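Local atomic coordinates of rhodopsin (Todarodes pacificus, PDB entry 2Z73), a protein that absorbs light through bound 11-cis retinal, whose isomerization to all-trans activates G-protein and phospholipase C signalling in squid vision. Residues P15-H20 against F103-C108; E180-N185 against A296-V301. One frame throughout, in Å; residues are numbered along the deposited sequence.

Contact 1 of 2, residues P15-H20 against F103-C108; sequences PSIVVH and FGFAAC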
loop_
_atom_site.group_PDB
_atom_site.type_symbol
_atom_site.label_atom_id
_atom_site.label_comp_id
_atom_site.label_asym_id
_atom_site.label_seq_id
_atom_site.Cartn_x
_atom_site.Cartn_y
_atom_site.Cartn_z
ATOM N N PRO A 15 -27.410 17.293 -7.240
ATOM C CA PRO A 15 -28.747 16.831 -6.875
ATOM C C PRO A 15 -28.775 15.552 -6.053
ATOM O O PRO A 15 -29.791 15.238 -5.437
ATOM C CB PRO A 15 -29.423 16.661 -8.233
ATOM C CG PRO A 15 -28.285 16.235 -9.109
ATOM C CD PRO A 15 -27.208 17.209 -8.696
ATOM N N SER A 16 -27.660 14.824 -6.028
ATOM C CA SER A 16 -27.573 13.551 -5.302
ATOM C C SER A 16 -26.894 13.643 -3.944
ATOM O O SER A 16 -27.246 12.915 -3.015
ATOM C CB SER A 16 -26.793 12.523 -6.125
ATOM O OG SER A 16 -27.297 12.389 -7.441
ATOM N N ILE A 17 -25.915 14.537 -3.839
ATOM C CA ILE A 17 -25.122 14.684 -2.631
ATOM C C ILE A 17 -25.100 16.133 -2.148
ATOM O O ILE A 17 -24.922 17.052 -2.944
ATOM C CB ILE A 17 -23.680 14.203 -2.936
ATOM C CG1 ILE A 17 -23.743 12.774 -3.498
ATOM C CG2 ILE A 17 -22.789 14.307 -1.685
ATOM C CD1 ILE A 17 -22.489 12.300 -4.179
ATOM N N VAL A 18 -25.285 16.338 -0.845
ATOM C CA VAL A 18 -25.277 17.690 -0.299
ATOM C C VAL A 18 -23.848 18.104 -0.023
ATOM O O VAL A 18 -23.242 17.610 0.913
ATOM C CB VAL A 18 -26.063 17.795 1.035
ATOM C CG1 VAL A 18 -25.947 19.209 1.601
ATOM C CG2 VAL A 18 -27.529 17.436 0.817
ATOM N N VAL A 19 -23.323 19.010 -0.841
ATOM C CA VAL A 19 -21.965 19.520 -0.688
ATOM C C VAL A 19 -21.811 20.376 0.565
ATOM O O VAL A 19 -22.586 21.295 0.787
ATOM C CB VAL A 19 -21.582 20.388 -1.885
ATOM C CG1 VAL A 19 -20.277 21.127 -1.603
ATOM C CG2 VAL A 19 -21.480 19.524 -3.137
ATOM N N HIS A 20 -20.810 20.081 1.382
ATOM C CA HIS A 20 -20.581 20.852 2.594
ATOM C C HIS A 20 -20.362 22.300 2.218
ATOM O O HIS A 20 -19.659 22.593 1.251
ATOM C CB HIS A 20 -19.353 20.352 3.341
ATOM C CG HIS A 20 -19.186 20.963 4.694
ATOM N ND1 HIS A 20 -18.848 22.285 4.875
ATOM C CD2 HIS A 20 -19.340 20.438 5.934
ATOM C CE1 HIS A 20 -18.802 22.549 6.168
ATOM N NE2 HIS A 20 -19.096 21.446 6.833
ATOM N N PHE A 103 -22.727 10.072 -10.382
ATOM C CA PHE A 103 -23.050 8.690 -10.051
ATOM C C PHE A 103 -23.875 8.438 -8.806
ATOM O O PHE A 103 -24.041 7.290 -8.396
ATOM C CB PHE A 103 -21.761 7.865 -10.015
ATOM C CG PHE A 103 -20.977 7.922 -11.301
ATOM C CD1 PHE A 103 -21.424 7.243 -12.435
ATOM C CD2 PHE A 103 -19.827 8.698 -11.395
ATOM C CE1 PHE A 103 -20.733 7.344 -13.645
ATOM C CE2 PHE A 103 -19.131 8.806 -12.599
ATOM C CZ PHE A 103 -19.582 8.133 -13.722
ATOM N N GLY A 104 -24.406 9.502 -8.214
ATOM C CA GLY A 104 -25.237 9.348 -7.034
ATOM C C GLY A 104 -24.528 9.149 -5.717
ATOM O O GLY A 104 -23.354 8.819 -5.673
ATOM N N PHE A 105 -25.274 9.331 -4.633
ATOM C CA PHE A 105 -24.752 9.193 -3.278
ATOM C C PHE A 105 -24.257 7.794 -2.942
ATOM O O PHE A 105 -23.203 7.640 -2.341
ATOM C CB PHE A 105 -25.815 9.621 -2.267
ATOM C CG PHE A 105 -25.248 10.154 -0.978
ATOM C CD1 PHE A 105 -26.034 10.229 0.165
ATOM C CD2 PHE A 105 -23.924 10.574 -0.902
ATOM C CE1 PHE A 105 -25.515 10.708 1.359
ATOM C CE2 PHE A 105 -23.399 11.057 0.291
ATOM C CZ PHE A 105 -24.198 11.121 1.420
ATOM N N ALA A 106 -25.020 6.774 -3.319
ATOM C CA ALA A 106 -24.639 5.385 -3.046
ATOM C C ALA A 106 -23.261 5.070 -3.625
ATOM O O ALA A 106 -22.437 4.427 -2.974
ATOM C CB ALA A 106 -25.676 4.432 -3.624
ATOM N N ALA A 107 -23.013 5.521 -4.849
ATOM C CA ALA A 107 -21.728 5.285 -5.477
ATOM C C ALA A 107 -20.639 6.008 -4.687
ATOM O O ALA A 107 -19.569 5.461 -4.446
ATOM C CB ALA A 107 -21.754 5.770 -6.918
ATOM N N CYS A 108 -20.924 7.236 -4.278
ATOM C CA CYS A 108 -19.991 8.045 -3.497
ATOM C C CYS A 108 -19.575 7.289 -2.246
ATOM O O CYS A 108 -18.390 7.187 -1.936
ATOM C CB CYS A 108 -20.670 9.363 -3.114
ATOM S SG CYS A 108 -19.742 10.587 -2.120
HETATM O O HOH W 1 -24.743 12.042 -8.779
#

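Contact 2 of 2, residues E180-N185 against A296-V301; sequences EGVLCN and AAQLPV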
loop_
_atom_site.group_PDB
_atom_site.type_symbol
_atom_site.label_atom_id
_atom_site.label_comp_id
_atom_site.label_asym_id
_atom_site.label_seq_id
_atom_site.Cartn_x
_atom_site.Cartn_y
_atom_site.Cartn_z
ATOM N N GLU A 180 -15.369 16.076 -1.868
ATOM C CA GLU A 180 -14.325 16.934 -1.329
ATOM C C GLU A 180 -13.725 17.744 -2.476
ATOM O O GLU A 180 -14.089 17.547 -3.636
ATOM C CB GLU A 180 -13.228 16.105 -0.637
ATOM C CG GLU A 180 -12.257 15.392 -1.572
ATOM C CD GLU A 180 -11.201 14.622 -0.811
ATOM O OE1 GLU A 180 -10.781 15.112 0.255
ATOM O OE2 GLU A 180 -10.779 13.533 -1.279
ATOM N N GLY A 181 -12.825 18.664 -2.139
ATOM C CA GLY A 181 -12.173 19.482 -3.144
ATOM C C GLY A 181 -13.034 19.975 -4.289
ATOM O O GLY A 181 -14.007 20.695 -4.073
ATOM N N VAL A 182 -12.678 19.602 -5.513
ATOM C CA VAL A 182 -13.430 20.043 -6.680
ATOM C C VAL A 182 -14.735 19.273 -6.860
ATOM O O VAL A 182 -15.439 19.448 -7.857
ATOM C CB VAL A 182 -12.595 19.927 -7.952
ATOM C CG1 VAL A 182 -11.415 20.880 -7.882
ATOM C CG2 VAL A 182 -12.116 18.502 -8.124
ATOM N N LEU A 183 -15.041 18.405 -5.895
ATOM C CA LEU A 183 -16.282 17.652 -5.913
ATOM C C LEU A 183 -16.441 16.612 -7.023
ATOM O O LEU A 183 -17.523 16.464 -7.570
ATOM C CB LEU A 183 -17.436 18.645 -5.987
ATOM C CG LEU A 183 -17.270 19.806 -5.010
ATOM C CD1 LEU A 183 -18.439 20.773 -5.140
ATOM C CD2 LEU A 183 -17.178 19.261 -3.588
ATOM N N CYS A 184 -15.370 15.898 -7.359
ATOM C CA CYS A 184 -15.443 14.883 -8.408
ATOM C C CYS A 184 -14.914 13.544 -7.939
ATOM O O CYS A 184 -14.581 12.674 -8.734
ATOM C CB CYS A 184 -14.711 15.338 -9.667
ATOM S SG CYS A 184 -15.667 16.549 -10.584
ATOM N N ASN A 185 -14.810 13.404 -6.630
ATOM C CA ASN A 185 -14.397 12.147 -6.044
ATOM C C ASN A 185 -14.899 12.234 -4.616
ATOM O O ASN A 185 -15.284 13.308 -4.151
ATOM C CB ASN A 185 -12.878 11.925 -6.125
ATOM C CG ASN A 185 -12.102 12.725 -5.110
ATOM O OD1 ASN A 185 -11.686 13.849 -5.383
ATOM N ND2 ASN A 185 -11.899 12.146 -3.922
ATOM N N ALA A 296 -5.720 22.708 -1.971
ATOM C CA ALA A 296 -5.099 22.271 -0.726
ATOM C C ALA A 296 -5.461 20.824 -0.445
ATOM O O ALA A 296 -4.644 20.045 0.063
ATOM C CB ALA A 296 -5.556 23.156 0.433
ATOM N N ALA A 297 -6.700 20.470 -0.775
ATOM C CA ALA A 297 -7.177 19.114 -0.562
ATOM C C ALA A 297 -6.966 18.274 -1.821
ATOM O O ALA A 297 -6.336 17.215 -1.770
ATOM C CB ALA A 297 -8.650 19.139 -0.164
ATOM N N GLN A 298 -7.455 18.757 -2.957
ATOM C CA GLN A 298 -7.326 18.006 -4.200
ATOM C C GLN A 298 -5.924 17.479 -4.554
ATOM O O GLN A 298 -5.715 16.276 -4.590
ATOM C CB GLN A 298 -7.865 18.826 -5.375
ATOM C CG GLN A 298 -8.427 17.950 -6.493
ATOM C CD GLN A 298 -9.555 17.056 -6.001
ATOM O OE1 GLN A 298 -10.617 17.547 -5.612
ATOM N NE2 GLN A 298 -9.326 15.736 -6.007
ATOM N N LEU A 299 -4.976 18.376 -4.818
ATOM C CA LEU A 299 -3.620 17.973 -5.190
ATOM C C LEU A 299 -2.985 16.930 -4.273
ATOM O O LEU A 299 -2.308 16.020 -4.746
ATOM C CB LEU A 299 -2.712 19.199 -5.300
ATOM C CG LEU A 299 -2.616 19.826 -6.692
ATOM C CD1 LEU A 299 -3.997 20.193 -7.219
ATOM C CD2 LEU A 299 -1.727 21.056 -6.624
ATOM N N PRO A 300 -3.173 17.061 -2.951
ATOM C CA PRO A 300 -2.584 16.070 -2.051
ATOM C C PRO A 300 -3.341 14.740 -2.057
ATOM O O PRO A 300 -2.767 13.699 -1.717
ATOM C CB PRO A 300 -2.641 16.760 -0.696
ATOM C CG PRO A 300 -2.507 18.188 -1.059
ATOM C CD PRO A 300 -3.461 18.301 -2.216
ATOM N N VAL A 301 -4.618 14.758 -2.433
ATOM C CA VAL A 301 -5.383 13.507 -2.482
ATOM C C VAL A 301 -4.987 12.712 -3.725
ATOM O O VAL A 301 -4.944 11.490 -3.692
ATOM C CB VAL A 301 -6.930 13.736 -2.492
ATOM C CG1 VAL A 301 -7.393 14.124 -3.878
ATOM C CG2 VAL A 301 -7.653 12.470 -2.034
HETATM O O HOH W 2 -12.829 15.687 -6.591
#

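Contact 1 of 2, residues P15-H20 against F103-C108
I17 reaches helix 104-138 near C108 because its CG1 branch stands anti to its own carbonyl carbon (chi1 -55°) and the chain then runs on extended to CD1 (chi2 164°). F105 meets it with a ring carried away from the backbone N (chi1 -152°). The two side chains cross at a slant: I17 CG1 lies 3.4 Å from F105 CD2, while I17 CG2 lies 3.9 Å from F105 CE2, so both branches lie against the CD2-CE2 part of the ring, which they approach obliquely. The extended tip goes deeper, where I17 CD1 comes to 3.6 Å from C108 CB, next to the sulfur that forms the disulfide with C186. With an alanine here the CG1, CG2 and CD1 contacts go, and C108 CB and F105 CD2 and CE2 would probably lose their apolar cover, leaving a gap beside the disulfide.

Just before this apolar patch the partners change character. S16 CB packs at 3.7 Å on G104 CA, and water 1 bridges the two segments, 2.9 Å from S16 OG and accepting the N-H of G104. G104 has backbone angles at which any side chain would collide with the carbonyl oxygen of F103, so glycine suits the position. G104 O in turn accepts the N-H of C108, and also that of the W101 indole.

The chemistry is thus divided: a water-mediated polar link at the more open S16 end, and apolar contact where I17 and C108 are buried. This is consistent with an extracellular N-terminal segment laid as a cover over the disulfide-bearing end of the transmembrane helix.

Contact 2 of 2, residues E180-N185 against A296-V301
Q298 reaches from its helix to the 180-185 loop. From CB the chain leaves with CG anti to the backbone N (chi1 -150°), then bends at the next bond (chi2 59°), which brings the amide round to the loop. The methylene at CG passes near V182, whose CG2 methyl lies 3.6 Å from Q298 CD. At the tip the two amide atoms part. Q298 OE1 accepts the N-H of V182 at 2.9 Å in a nearly straight bond lying in the carbonyl plane, and water 2 donates to the same oxygen. Q298 NE2 gives an equally straight bond of 3.1 Å to N185 OD1, reaching it tilted from the carbonyl plane of N185; the two amides stand almost perpendicular, 88° apart. The oxygen and one N-H are both used, which would hold the amide in this rotation and orientation.

Water 2 ties the loop to itself as well, accepting from C184 N at 2.7 Å and donating to N185 OD1. N185 ND2 donates to the anti lone pair of E180 OE2 at 3.2 Å. That carboxylate oxygen lies 3.4 Å from V301 CG2, while E180 OE1 bonds to the hydroxyls of Y277 and Y190. G181 is the second residue of a type II' turn running from E180 to L183; its positive phi favours glycine, and a CB here would run into Q298 OE1.

N185 and V301 line the retinal pocket. The 180-185 loop links antiparallel strands 177-179 and 186-188 and lies buried against helix 294-306, with M92 of helix 91-97 and L37 of helix 31-61 packed around Q298.

Overall arrangement
Contact 1 and contact 2 both lie on the extracellular side of retinal, consistent with a cap over its pocket, their centres about 15 Å apart. They touch directly where V19 CG2 packs at 3.8 Å on L183 CD1, so the N-terminal segment packs on L183, whose CB is directed away from the helix that carries Q298. The hairpin joins them too: I17 rests on T178 and L179, just ahead of E180, and C108 is bonded to C186, just after N185. Contact 2 lies nearer the chromophore: the N185 side chain is about 4 Å from retinal, and V301 also touches it. The side chain of C108 is about 9 Å from the bound retinal. Helix 294-306 also carries K305, the retinal attachment site.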